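Local coordinates for ORF14 (Streptomyces clavuligerus, PDB 2WPX), which binds acetyl-CoA with a tandem GNAT architecture and probably acts as an acyltransferase in the clavulanic acid biosynthesis pathway, at residues A[55-63]-A[73-81]; A[106-114]-A[330-338]. All coordinates share one frame; numbering follows the deposited sequence.

Interaction 1: residues A[55-63]-A[73-81]; sequences PATALDDWV and ALRLALPDG
The carboxylate oxygen OD1 of D61 is held from two directions: NE of R75 donates to it at 2.9 Å, and a water at 2.7 Å donates to it as well. That water also donates to the carbonyl oxygen of L76, tying the salt bridge to the backbone beneath. The setting is the antiparallel beta hairpin of strands 57-66 and 69-79 in the N-terminal GNAT part, and it illustrates how an ion pair can occupy a non-hydrogen-bonded position of a ladder. NH2 of R75 reaches the second oxygen, OD2 of D61, at 2.8 Å, which makes a side-on, two-nitrogen grip. The flat groups are not coplanar, however. Their planes stand 79° apart, and both nitrogens approach from above the carboxylate. A bend at chi3 of R75 (57°) folds the guanidinium back over the neighbouring strand, with its NH2 close to CD1 of L59; NH1 is taken by S49. W24 of helix 18-33 packs against R75 and A73 on this same face.

Between such pairs the backbone closes tightly. W62 and L74 exchange two bonds, each 2.8 Å from N to O, while D60 and L76 exchange a longer pair. Near the strand ends, D80 N donates to A56 O at 3.0 Å. The side chains of A58, D60, W62, L74, L76 and L78 all lie on the other face, where helix 101-115 lies against W62 and L74. The indole NE1 of W62 donates to OD1 of D60, and H116 binds OD2 of D60, giving this buried carboxylate partners at both oxygens. L74 also lies beside L90, an acetyl-CoA-binding residue. On the face shared with W62, methyl CD2 of L78 rests 3.9 Å from CB of D60.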
ATOM      1  N   PRO A  55      -8.903  -7.828   6.031  1.00 16.35           N
ATOM      2  CA  PRO A  55     -10.228  -8.224   6.276  1.00 16.89           C
ATOM      3  C   PRO A  55     -10.867  -8.945   5.093  1.00 16.33           C
ATOM      4  O   PRO A  55     -10.708  -8.556   3.933  1.00 13.33           O
ATOM      5  CB  PRO A  55     -10.905  -6.885   6.560  1.00 17.76           C
ATOM      6  CG  PRO A  55      -9.780  -6.110   7.233  1.00 17.14           C
ATOM      7  CD  PRO A  55      -8.649  -6.434   6.453  1.00 16.40           C
ATOM      8  N   ALA A  56     -11.619  -9.981   5.447  1.00 17.66           N
ATOM      9  CA  ALA A  56     -12.387 -10.739   4.489  1.00 19.70           C
ATOM     10  C   ALA A  56     -11.518 -11.028   3.295  1.00 18.81           C
ATOM     11  O   ALA A  56     -11.945 -10.898   2.176  1.00 18.82           O
ATOM     12  CB  ALA A  56     -13.633  -9.946   4.056  1.00 20.83           C
ATOM     13  N   THR A  57     -10.280 -11.426   3.529  1.00 18.97           N
ATOM     14  CA  THR A  57      -9.546 -11.840   2.396  1.00 18.79           C
ATOM     15  C   THR A  57      -8.708 -13.058   2.710  1.00 18.06           C
ATOM     16  O   THR A  57      -8.135 -13.162   3.818  1.00 18.16           O
ATOM     17  CB  THR A  57      -8.807 -10.661   1.790  1.00 19.18           C
ATOM     18  OG1 THR A  57      -7.497 -10.577   2.315  1.00 24.73           O
ATOM     19  CG2 THR A  57      -9.524  -9.399   2.114  1.00 15.33           C
ATOM     20  N   ALA A  58      -8.648 -13.979   1.748  1.00 16.42           N
ATOM     21  CA  ALA A  58      -7.814 -15.176   1.876  1.00 15.93           C
ATOM     22  C   ALA A  58      -6.494 -14.911   1.177  1.00 15.72           C
ATOM     23  O   ALA A  58      -6.464 -14.131   0.241  1.00 16.60           O
ATOM     24  CB  ALA A  58      -8.513 -16.368   1.242  1.00 14.30           C
ATOM     25  N   LEU A  59      -5.425 -15.579   1.597  1.00 15.83           N
ATOM     26  CA  LEU A  59      -4.130 -15.567   0.888  1.00 15.65           C
ATOM     27  C   LEU A  59      -3.781 -16.932   0.339  1.00 16.39           C
ATOM     28  O   LEU A  59      -4.114 -17.955   0.943  1.00 17.83           O
ATOM     29  CB  LEU A  59      -2.994 -15.161   1.798  1.00 14.58           C
ATOM     30  CG  LEU A  59      -3.333 -13.986   2.704  1.00 15.45           C
ATOM     31  CD1 LEU A  59      -2.304 -13.892   3.758  1.00 15.64           C
ATOM     32  CD2 LEU A  59      -3.344 -12.690   1.845  1.00 16.65           C
ATOM     33  N   ASP A  60      -3.092 -16.958  -0.791  1.00 15.57           N
ATOM     34  CA  ASP A  60      -2.654 -18.206  -1.369  1.00 16.85           C
ATOM     35  C   ASP A  60      -1.170 -17.912  -1.793  1.00 17.13           C
ATOM     36  O   ASP A  60      -0.903 -17.341  -2.884  1.00 17.52           O
ATOM     37  CB  ASP A  60      -3.564 -18.553  -2.561  1.00 16.48           C
ATOM     38  CG  ASP A  60      -3.448 -20.007  -2.993  1.00 18.09           C
ATOM     39  OD1 ASP A  60      -2.378 -20.592  -2.785  1.00 17.67           O
ATOM     40  OD2 ASP A  60      -4.420 -20.576  -3.546  1.00 18.12           O
ATOM     41  N   ASP A  61      -0.225 -18.227  -0.915  1.00 16.47           N
ATOM     42  CA  ASP A  61       1.191 -17.799  -1.094  1.00 16.92           C
ATOM     43  C   ASP A  61       2.095 -18.938  -1.550  1.00 17.06           C
ATOM     44  O   ASP A  61       2.057 -20.038  -1.006  1.00 18.76           O
ATOM     45  CB  ASP A  61       1.727 -17.225   0.213  1.00 16.69           C
ATOM     46  CG  ASP A  61       0.967 -16.011   0.638  1.00 19.07           C
ATOM     47  OD1 ASP A  61       0.487 -15.330  -0.292  1.00 20.07           O
ATOM     48  OD2 ASP A  61       0.829 -15.743   1.860  1.00 19.49           O
ATOM     49  N   TRP A  62       2.906 -18.686  -2.560  1.00 16.98           N
ATOM     50  CA  TRP A  62       3.787 -19.720  -3.065  1.00 17.09           C
ATOM     51  C   TRP A  62       5.213 -19.233  -3.293  1.00 18.05           C
ATOM     52  O   TRP A  62       5.460 -18.045  -3.554  1.00 18.15           O
ATOM     53  CB  TRP A  62       3.235 -20.176  -4.385  1.00 17.31           C
ATOM     54  CG  TRP A  62       1.933 -20.879  -4.238  1.00 16.93           C
ATOM     55  CD1 TRP A  62       0.686 -20.323  -4.057  1.00 14.26           C
ATOM     56  CD2 TRP A  62       1.754 -22.278  -4.266  1.00 19.42           C
ATOM     57  NE1 TRP A  62      -0.269 -21.316  -3.988  1.00 18.05           N
ATOM     58  CE2 TRP A  62       0.358 -22.530  -4.101  1.00 20.55           C
ATOM     59  CE3 TRP A  62       2.631 -23.361  -4.447  1.00 19.98           C
ATOM     60  CZ2 TRP A  62      -0.169 -23.822  -4.080  1.00 19.71           C
ATOM     61  CZ3 TRP A  62       2.106 -24.641  -4.448  1.00 20.59           C
ATOM     62  CH2 TRP A  62       0.716 -24.862  -4.253  1.00 21.83           C
ATOM     63  N   VAL A  63       6.162 -20.155  -3.206  1.00 18.87           N
ATOM     64  CA  VAL A  63       7.466 -19.925  -3.789  1.00 18.34           C
ATOM     65  C   VAL A  63       7.764 -20.899  -4.907  1.00 19.18           C
ATOM     66  O   VAL A  63       7.111 -21.951  -5.049  1.00 20.01           O
ATOM     67  CB  VAL A  63       8.617 -19.943  -2.734  1.00 18.96           C
ATOM     68  CG1 VAL A  63       8.494 -18.772  -1.787  1.00 15.67           C
ATOM     69  CG2 VAL A  63       8.672 -21.282  -2.011  1.00 17.31           C
ATOM     70  N   ALA A  73       8.602 -16.086  -6.263  1.00 14.79           N
ATOM     71  CA  ALA A  73       7.521 -16.133  -5.296  1.00 13.68           C
ATOM     72  C   ALA A  73       6.293 -15.598  -5.984  1.00 13.33           C
ATOM     73  O   ALA A  73       6.385 -14.693  -6.781  1.00 12.95           O
ATOM     74  CB  ALA A  73       7.870 -15.275  -4.106  1.00 12.98           C
ATOM     75  N   LEU A  74       5.154 -16.190  -5.693  1.00 13.05           N
ATOM     76  CA  LEU A  74       3.883 -15.670  -6.176  1.00 13.36           C
ATOM     77  C   LEU A  74       2.909 -15.519  -5.020  1.00 12.53           C
ATOM     78  O   LEU A  74       2.707 -16.457  -4.313  1.00 13.80           O
ATOM     79  CB  LEU A  74       3.270 -16.677  -7.151  1.00 13.39           C
ATOM     80  CG  LEU A  74       1.812 -16.477  -7.571  1.00 12.37           C
ATOM     81  CD1 LEU A  74       1.688 -15.303  -8.527  1.00 10.81           C
ATOM     82  CD2 LEU A  74       1.265 -17.785  -8.200  1.00  9.35           C
ATOM     83  N   ARG A  75       2.273 -14.376  -4.850  1.00 12.39           N
ATOM     84  CA  ARG A  75       1.311 -14.237  -3.757  1.00 12.33           C
ATOM     85  C   ARG A  75       0.009 -13.715  -4.329  1.00 12.91           C
ATOM     86  O   ARG A  75      -0.001 -12.686  -5.002  1.00 14.53           O
ATOM     87  CB  ARG A  75       1.837 -13.258  -2.691  1.00 12.56           C
ATOM     88  CG  ARG A  75       3.245 -13.618  -2.102  1.00 11.64           C
ATOM     89  CD  ARG A  75       3.473 -12.942  -0.677  1.00 14.37           C
ATOM     90  NE  ARG A  75       2.439 -13.299   0.322  1.00 13.04           N
ATOM     91  CZ  ARG A  75       2.263 -12.627   1.453  1.00 15.33           C
ATOM     92  NH1 ARG A  75       3.064 -11.603   1.728  1.00 15.64           N
ATOM     93  NH2 ARG A  75       1.305 -12.969   2.303  1.00 14.97           N
ATOM     94  N   LEU A  76      -1.087 -14.423  -4.068  1.00 13.15           N
ATOM     95  CA  LEU A  76      -2.402 -13.951  -4.443  1.00 13.73           C
ATOM     96  C   LEU A  76      -3.188 -13.515  -3.256  1.00 14.31           C
ATOM     97  O   LEU A  76      -3.117 -14.136  -2.202  1.00 14.92           O
ATOM     98  CB  LEU A  76      -3.209 -15.051  -5.107  1.00 13.10           C
ATOM     99  CG  LEU A  76      -2.778 -15.396  -6.521  1.00 14.81           C
ATOM    100  CD1 LEU A  76      -3.933 -16.103  -7.178  1.00 15.30           C
ATOM    101  CD2 LEU A  76      -2.305 -14.173  -7.328  1.00 13.32           C
ATOM    102  N   ALA A  77      -4.003 -12.489  -3.435  1.00 15.00           N
ATOM    103  CA  ALA A  77      -4.971 -12.117  -2.382  1.00 15.15           C
ATOM    104  C   ALA A  77      -6.317 -12.337  -2.984  1.00 15.30           C
ATOM    105  O   ALA A  77      -6.573 -11.910  -4.103  1.00 14.63           O
ATOM    106  CB  ALA A  77      -4.787 -10.634  -1.931  1.00 14.63           C
ATOM    107  N   LEU A  78      -7.174 -13.041  -2.259  1.00 16.23           N
ATOM    108  CA  LEU A  78      -8.499 -13.360  -2.777  1.00 18.49           C
ATOM    109  C   LEU A  78      -9.534 -12.669  -1.923  1.00 18.50           C
ATOM    110  O   LEU A  78      -9.814 -13.119  -0.810  1.00 20.46           O
ATOM    111  CB  LEU A  78      -8.764 -14.886  -2.766  1.00 19.03           C
ATOM    112  CG  LEU A  78      -7.891 -15.829  -3.622  1.00 19.42           C
ATOM    113  CD1 LEU A  78      -7.726 -15.414  -5.059  1.00 20.30           C
ATOM    114  CD2 LEU A  78      -6.579 -16.066  -2.981  1.00 18.17           C
ATOM    115  N   PRO A  79     -10.117 -11.578  -2.425  1.00 18.53           N
ATOM    116  CA  PRO A  79     -11.214 -10.952  -1.669  1.00 18.31           C
ATOM    117  C   PRO A  79     -12.426 -11.898  -1.565  1.00 18.51           C
ATOM    118  O   PRO A  79     -12.947 -12.375  -2.589  1.00 18.46           O
ATOM    119  CB  PRO A  79     -11.580  -9.735  -2.535  1.00 18.90           C
ATOM    120  CG  PRO A  79     -10.406  -9.560  -3.499  1.00 19.25           C
ATOM    121  CD  PRO A  79      -9.899 -10.935  -3.729  1.00 17.14           C
ATOM    122  N   ASP A  80     -12.883 -12.181  -0.353  1.00 18.32           N
ATOM    123  CA  ASP A  80     -14.050 -13.074  -0.205  1.00 19.22           C
ATOM    124  C   ASP A  80     -15.193 -12.634  -1.100  1.00 19.55           C
ATOM    125  O   ASP A  80     -15.451 -11.438  -1.192  1.00 20.22           O
ATOM    126  CB  ASP A  80     -14.547 -13.093   1.246  1.00 19.92           C
ATOM    127  CG  ASP A  80     -13.542 -13.683   2.174  1.00 19.92           C
ATOM    128  OD1 ASP A  80     -13.476 -13.245   3.335  1.00 23.40           O
ATOM    129  OD2 ASP A  80     -12.793 -14.571   1.731  1.00 20.38           O
ATOM    130  N   GLY A  81     -15.871 -13.580  -1.758  1.00 19.89           N
ATOM    131  CA  GLY A  81     -17.117 -13.286  -2.489  1.00 20.65           C
ATOM    132  C   GLY A  81     -16.935 -12.532  -3.801  1.00 20.74           C
ATOM    133  O   GLY A  81     -17.902 -12.173  -4.439  1.00 22.10           O
TER
HETATM  134  O   HOH W   1      -1.318 -13.331  -0.733  1.00 10.98           O

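Interaction 2: residues A[106-114]-A[330-338]; sequences WAHARELAR and FWTAEAGPS
R114 lays its guanidinium flat against the C-terminal tail, with CA of S338 over the centre of one face and CZ of R114 3.4 Å from that CA. The opposite face of the group is turned to its own helix, toward R110 O and CA of E111, so the plane is clasped between helix and tail. At its edge NH1 donates to A335 O at 2.9 Å, and NE donates to a water that is only weakly linked to OG of S338.

R110, one helical turn earlier, bonds the carbonyls that flank the one R114 uses. Its NE donates to E334 O at 3.0 Å, a fairly straight bond (163°) lying in the carbonyl plane, and NH2 adds a weak bond to G336 O. A335 O instead sits over the guanidinium face of R110, where the angle is too poor for a bond. NH1 of R114 also lies above the plane of R110, toward its rim; the carbonyls gathered around the two cations probably offset their mutual charge. A bend at chi3 of R110 (54°) turns its donors along the tail.

Two apolar contacts accompany these bonds. CB of A113 meets CB of A335 at 4.1 Å. The indole of W106, with CG anti to the backbone N (chi1 178°), presents its edge to A333, CZ2 to CB 3.6 Å, while CG of R110 lies over one ring face, toward its rim. W106 also touches the bound acetyl-CoA. This is the GNAT helix that begins at the acetyl-CoA-binding loop with R99, G100 and G102, which in this family holds the pyrophosphate; here it packs on the chain's last strand, which lies between strands 120-127 and 149-162, where the two GNAT halves meet.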
ATOM      1  N   TRP A 106       3.167 -16.769 -13.613  1.00 14.73           N
ATOM      2  CA  TRP A 106       1.955 -16.240 -14.109  1.00 14.91           C
ATOM      3  C   TRP A 106       0.999 -17.369 -14.506  1.00 16.43           C
ATOM      4  O   TRP A 106      -0.234 -17.279 -14.295  1.00 18.02           O
ATOM      5  CB  TRP A 106       2.293 -15.410 -15.340  1.00 15.99           C
ATOM      6  CG  TRP A 106       1.093 -14.879 -15.924  1.00 16.32           C
ATOM      7  CD1 TRP A 106       0.392 -15.395 -16.970  1.00 17.65           C
ATOM      8  CD2 TRP A 106       0.354 -13.749 -15.455  1.00 18.43           C
ATOM      9  NE1 TRP A 106      -0.719 -14.604 -17.239  1.00 19.06           N
ATOM     10  CE2 TRP A 106      -0.766 -13.596 -16.311  1.00 18.89           C
ATOM     11  CE3 TRP A 106       0.552 -12.812 -14.424  1.00 18.25           C
ATOM     12  CZ2 TRP A 106      -1.688 -12.579 -16.140  1.00 18.19           C
ATOM     13  CZ3 TRP A 106      -0.382 -11.798 -14.254  1.00 17.26           C
ATOM     14  CH2 TRP A 106      -1.490 -11.700 -15.104  1.00 17.70           C
ATOM     15  N   ALA A 107       1.539 -18.414 -15.111  1.00 16.07           N
ATOM     16  CA  ALA A 107       0.719 -19.557 -15.485  1.00 17.35           C
ATOM     17  C   ALA A 107       0.173 -20.241 -14.238  1.00 17.34           C
ATOM     18  O   ALA A 107      -0.964 -20.722 -14.232  1.00 18.82           O
ATOM     19  CB  ALA A 107       1.521 -20.571 -16.353  1.00 17.88           C
ATOM     20  N   HIS A 108       0.991 -20.313 -13.197  1.00 16.74           N
ATOM     21  CA  HIS A 108       0.559 -20.859 -11.922  1.00 17.70           C
ATOM     22  C   HIS A 108      -0.514 -19.913 -11.318  1.00 17.10           C
ATOM     23  O   HIS A 108      -1.569 -20.365 -10.864  1.00 17.60           O
ATOM     24  CB  HIS A 108       1.792 -21.076 -11.010  1.00 16.83           C
ATOM     25  CG  HIS A 108       1.499 -21.778  -9.722  1.00 18.28           C
ATOM     26  ND1 HIS A 108       1.726 -21.193  -8.493  1.00 20.11           N
ATOM     27  CD2 HIS A 108       1.007 -23.011  -9.458  1.00 21.51           C
ATOM     28  CE1 HIS A 108       1.360 -22.014  -7.530  1.00 16.79           C
ATOM     29  NE2 HIS A 108       0.911 -23.123  -8.085  1.00 22.89           N
ATOM     30  N   ALA A 109      -0.263 -18.605 -11.357  1.00 16.75           N
ATOM     31  CA  ALA A 109      -1.299 -17.577 -10.980  1.00 16.88           C
ATOM     32  C   ALA A 109      -2.692 -17.786 -11.608  1.00 17.05           C
ATOM     33  O   ALA A 109      -3.655 -17.920 -10.899  1.00 17.94           O
ATOM     34  CB  ALA A 109      -0.801 -16.121 -11.265  1.00 15.07           C
ATOM     35  N   ARG A 110      -2.776 -17.874 -12.927  1.00 18.20           N
ATOM     36  CA  ARG A 110      -4.040 -18.185 -13.593  1.00 19.74           C
ATOM     37  C   ARG A 110      -4.699 -19.485 -13.170  1.00 20.36           C
ATOM     38  O   ARG A 110      -5.945 -19.539 -13.020  1.00 20.14           O
ATOM     39  CB  ARG A 110      -3.883 -18.092 -15.119  1.00 21.05           C
ATOM     40  CG  ARG A 110      -3.448 -16.667 -15.436  1.00 22.01           C
ATOM     41  CD  ARG A 110      -3.117 -16.453 -16.862  1.00 28.62           C
ATOM     42  NE  ARG A 110      -4.199 -16.851 -17.729  1.00 34.48           N
ATOM     43  CZ  ARG A 110      -4.207 -18.010 -18.373  1.00 38.89           C
ATOM     44  NH1 ARG A 110      -3.185 -18.829 -18.206  1.00 41.40           N
ATOM     45  NH2 ARG A 110      -5.207 -18.344 -19.184  1.00 40.39           N
ATOM     46  N   GLU A 111      -3.881 -20.506 -12.942  1.00 19.82           N
ATOM     47  CA  GLU A 111      -4.359 -21.759 -12.362  1.00 22.22           C
ATOM     48  C   GLU A 111      -4.947 -21.603 -10.910  1.00 20.64           C
ATOM     49  O   GLU A 111      -6.016 -22.167 -10.600  1.00 20.03           O
ATOM     50  CB  GLU A 111      -3.211 -22.759 -12.355  1.00 23.99           C
ATOM     51  CG  GLU A 111      -3.590 -24.162 -11.991  1.00 32.64           C
ATOM     52  CD  GLU A 111      -2.532 -25.155 -12.489  1.00 43.64           C
ATOM     53  OE1 GLU A 111      -1.433 -25.227 -11.873  1.00 44.30           O
ATOM     54  OE2 GLU A 111      -2.807 -25.871 -13.494  1.00 50.72           O
ATOM     55  N   LEU A 112      -4.259 -20.839 -10.051  1.00 18.39           N
ATOM     56  CA  LEU A 112      -4.729 -20.600  -8.657  1.00 17.84           C
ATOM     57  C   LEU A 112      -6.019 -19.767  -8.679  1.00 16.59           C
ATOM     58  O   LEU A 112      -6.978 -20.092  -7.995  1.00 17.57           O
ATOM     59  CB  LEU A 112      -3.670 -19.889  -7.824  1.00 16.07           C
ATOM     60  CG  LEU A 112      -2.431 -20.714  -7.459  1.00 18.30           C
ATOM     61  CD1 LEU A 112      -1.441 -19.802  -6.670  1.00 19.16           C
ATOM     62  CD2 LEU A 112      -2.771 -22.080  -6.692  1.00 17.05           C
ATOM     63  N   ALA A 113      -6.075 -18.771  -9.555  1.00 14.70           N
ATOM     64  CA  ALA A 113      -7.298 -17.974  -9.698  1.00 14.81           C
ATOM     65  C   ALA A 113      -8.461 -18.841 -10.099  1.00 15.53           C
ATOM     66  O   ALA A 113      -9.572 -18.674  -9.590  1.00 15.80           O
ATOM     67  CB  ALA A 113      -7.124 -16.864 -10.684  1.00 14.12           C
ATOM     68  N   ARG A 114      -8.197 -19.756 -11.013  1.00 16.71           N
ATOM     69  CA  ARG A 114      -9.201 -20.654 -11.515  1.00 18.75           C
ATOM     70  C   ARG A 114      -9.651 -21.642 -10.418  1.00 19.71           C
ATOM     71  O   ARG A 114     -10.822 -21.973 -10.288  1.00 19.60           O
ATOM     72  CB  ARG A 114      -8.656 -21.388 -12.739  1.00 19.93           C
ATOM     73  CG  ARG A 114      -9.268 -20.923 -14.003  1.00 23.72           C
ATOM     74  CD  ARG A 114      -8.482 -21.176 -15.281  1.00 27.37           C
ATOM     75  NE  ARG A 114      -7.481 -22.226 -15.229  1.00 32.83           N
ATOM     76  CZ  ARG A 114      -6.283 -22.120 -15.827  1.00 33.76           C
ATOM     77  NH1 ARG A 114      -5.966 -21.022 -16.489  1.00 33.10           N
ATOM     78  NH2 ARG A 114      -5.395 -23.098 -15.762  1.00 34.34           N
ATOM     79  N   PHE A 330      -2.717   0.092 -13.049  1.00 20.22           N
ATOM     80  CA  PHE A 330      -3.557  -1.079 -12.791  1.00 19.35           C
ATOM     81  C   PHE A 330      -3.758  -1.878 -14.041  1.00 17.57           C
ATOM     82  O   PHE A 330      -4.156  -1.339 -15.097  1.00 17.53           O
ATOM     83  CB  PHE A 330      -4.882  -0.681 -12.129  1.00 21.08           C
ATOM     84  CG  PHE A 330      -4.674   0.141 -10.895  1.00 27.63           C
ATOM     85  CD1 PHE A 330      -4.173  -0.435  -9.741  1.00 30.18           C
ATOM     86  CD2 PHE A 330      -4.877   1.526 -10.911  1.00 33.48           C
ATOM     87  CE1 PHE A 330      -3.902   0.364  -8.591  1.00 35.62           C
ATOM     88  CE2 PHE A 330      -4.605   2.311  -9.787  1.00 34.38           C
ATOM     89  CZ  PHE A 330      -4.127   1.730  -8.631  1.00 36.80           C
ATOM     90  N   TRP A 331      -3.417  -3.163 -13.961  1.00 16.43           N
ATOM     91  CA  TRP A 331      -3.548  -4.045 -15.114  1.00 13.97           C
ATOM     92  C   TRP A 331      -4.466  -5.178 -14.743  1.00 14.52           C
ATOM     93  O   TRP A 331      -4.613  -5.509 -13.566  1.00 14.58           O
ATOM     94  CB  TRP A 331      -2.196  -4.628 -15.538  1.00 13.56           C
ATOM     95  CG  TRP A 331      -1.113  -3.686 -16.204  1.00 11.87           C
ATOM     96  CD1 TRP A 331      -0.477  -2.640 -15.640  1.00 15.43           C
ATOM     97  CD2 TRP A 331      -0.562  -3.814 -17.507  1.00 11.42           C
ATOM     98  NE1 TRP A 331       0.466  -2.113 -16.486  1.00 12.89           N
ATOM     99  CE2 TRP A 331       0.416  -2.801 -17.657  1.00 11.73           C
ATOM    100  CE3 TRP A 331      -0.818  -4.674 -18.587  1.00 13.30           C
ATOM    101  CZ2 TRP A 331       1.174  -2.640 -18.832  1.00 12.26           C
ATOM    102  CZ3 TRP A 331      -0.068  -4.517 -19.749  1.00 10.35           C
ATOM    103  CH2 TRP A 331       0.911  -3.495 -19.862  1.00 10.89           C
ATOM    104  N   THR A 332      -4.993  -5.849 -15.754  1.00 14.28           N
ATOM    105  CA  THR A 332      -5.990  -6.885 -15.545  1.00 15.75           C
ATOM    106  C   THR A 332      -5.847  -7.936 -16.640  1.00 16.49           C
ATOM    107  O   THR A 332      -5.369  -7.639 -17.768  1.00 18.34           O
ATOM    108  CB  THR A 332      -7.443  -6.293 -15.572  1.00 16.66           C
ATOM    109  OG1 THR A 332      -8.376  -7.339 -15.339  1.00 19.76           O
ATOM    110  CG2 THR A 332      -7.789  -5.656 -16.969  1.00 15.64           C
ATOM    111  N   ALA A 333      -6.259  -9.160 -16.338  1.00 17.17           N
ATOM    112  CA  ALA A 333      -6.049 -10.272 -17.265  1.00 17.66           C
ATOM    113  C   ALA A 333      -7.115 -11.326 -17.052  1.00 18.75           C
ATOM    114  O   ALA A 333      -7.607 -11.491 -15.949  1.00 17.15           O
ATOM    115  CB  ALA A 333      -4.700 -10.895 -17.038  1.00 17.09           C
ATOM    116  N   GLU A 334      -7.464 -12.025 -18.129  1.00 20.55           N
ATOM    117  CA  GLU A 334      -8.277 -13.232 -18.009  1.00 24.32           C
ATOM    118  C   GLU A 334      -7.521 -14.413 -17.321  1.00 25.07           C
ATOM    119  O   GLU A 334      -6.344 -14.711 -17.595  1.00 25.83           O
ATOM    120  CB  GLU A 334      -8.862 -13.630 -19.374  1.00 25.40           C
ATOM    121  CG  GLU A 334      -9.931 -12.660 -19.908  1.00 30.20           C
ATOM    122  CD  GLU A 334     -10.641 -13.203 -21.155  1.00 37.06           C
ATOM    123  OE1 GLU A 334     -10.087 -13.103 -22.254  1.00 40.42           O
ATOM    124  OE2 GLU A 334     -11.756 -13.747 -21.050  1.00 41.37           O
ATOM    125  N   ALA A 335      -8.216 -15.059 -16.408  1.00 26.29           N
ATOM    126  CA  ALA A 335      -7.738 -16.250 -15.752  1.00 28.45           C
ATOM    127  C   ALA A 335      -7.849 -17.470 -16.668  1.00 31.22           C
ATOM    128  O   ALA A 335      -6.960 -18.313 -16.693  1.00 32.41           O
ATOM    129  CB  ALA A 335      -8.573 -16.488 -14.470  1.00 27.37           C
ATOM    130  N   GLY A 336      -8.963 -17.587 -17.380  1.00 33.98           N
ATOM    131  CA  GLY A 336      -9.363 -18.868 -18.025  1.00 39.39           C
ATOM    132  C   GLY A 336      -8.938 -18.804 -19.463  1.00 42.97           C
ATOM    133  O   GLY A 336      -8.417 -17.758 -19.874  1.00 41.41           O
ATOM    134  N   PRO A 337      -9.189 -19.871 -20.264  1.00 47.69           N
ATOM    135  CA  PRO A 337      -9.944 -21.136 -20.088  1.00 51.93           C
ATOM    136  C   PRO A 337      -9.519 -22.155 -18.993  1.00 53.53           C
ATOM    137  O   PRO A 337     -10.360 -22.553 -18.157  1.00 54.17           O
ATOM    138  CB  PRO A 337      -9.834 -21.828 -21.464  1.00 55.71           C
ATOM    139  CG  PRO A 337      -9.234 -20.843 -22.402  1.00 53.92           C
ATOM    140  CD  PRO A 337      -8.829 -19.620 -21.679  1.00 49.44           C
ATOM    141  N   SER A 338      -8.265 -22.629 -19.029  1.00 54.79           N
ATOM    142  CA  SER A 338      -7.898 -23.844 -18.267  1.00 56.55           C
ATOM    143  C   SER A 338      -6.728 -24.639 -18.897  1.00 59.04           C
ATOM    144  O   SER A 338      -6.903 -25.439 -19.829  1.00 62.88           O
ATOM    145  CB  SER A 338      -9.141 -24.745 -18.092  1.00 58.90           C
ATOM    146  OG  SER A 338      -8.870 -25.905 -17.320  1.00 60.83           O
TER
HETATM  147  O   HOH W   2      -3.323 -14.374 -19.275  1.00 36.90           O
HETATM  148  O   HOH W   3      -7.854 -24.919 -14.180  1.00 22.78           O

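Along the chain the two contacts come in series. Interaction 1 closes first, a short hairpin loop between residues 63 and 73; strand 84-92 and the acetyl-CoA-binding loop follow before interaction 2 opens on helix 101-115. That second loop is far longer, running through most of the C-terminal GNAT part before its last strand, 323-334, comes to lie beside strand 120-127. Neither loop encloses or crosses the other, yet they meet through the helix. One side of it packs on the hairpin, where H108 sets edge-to-face with W62 and also touches L74. Another side receives the C-terminal tail. Helix 101-115 thus joins hairpin, cofactor site and chain end.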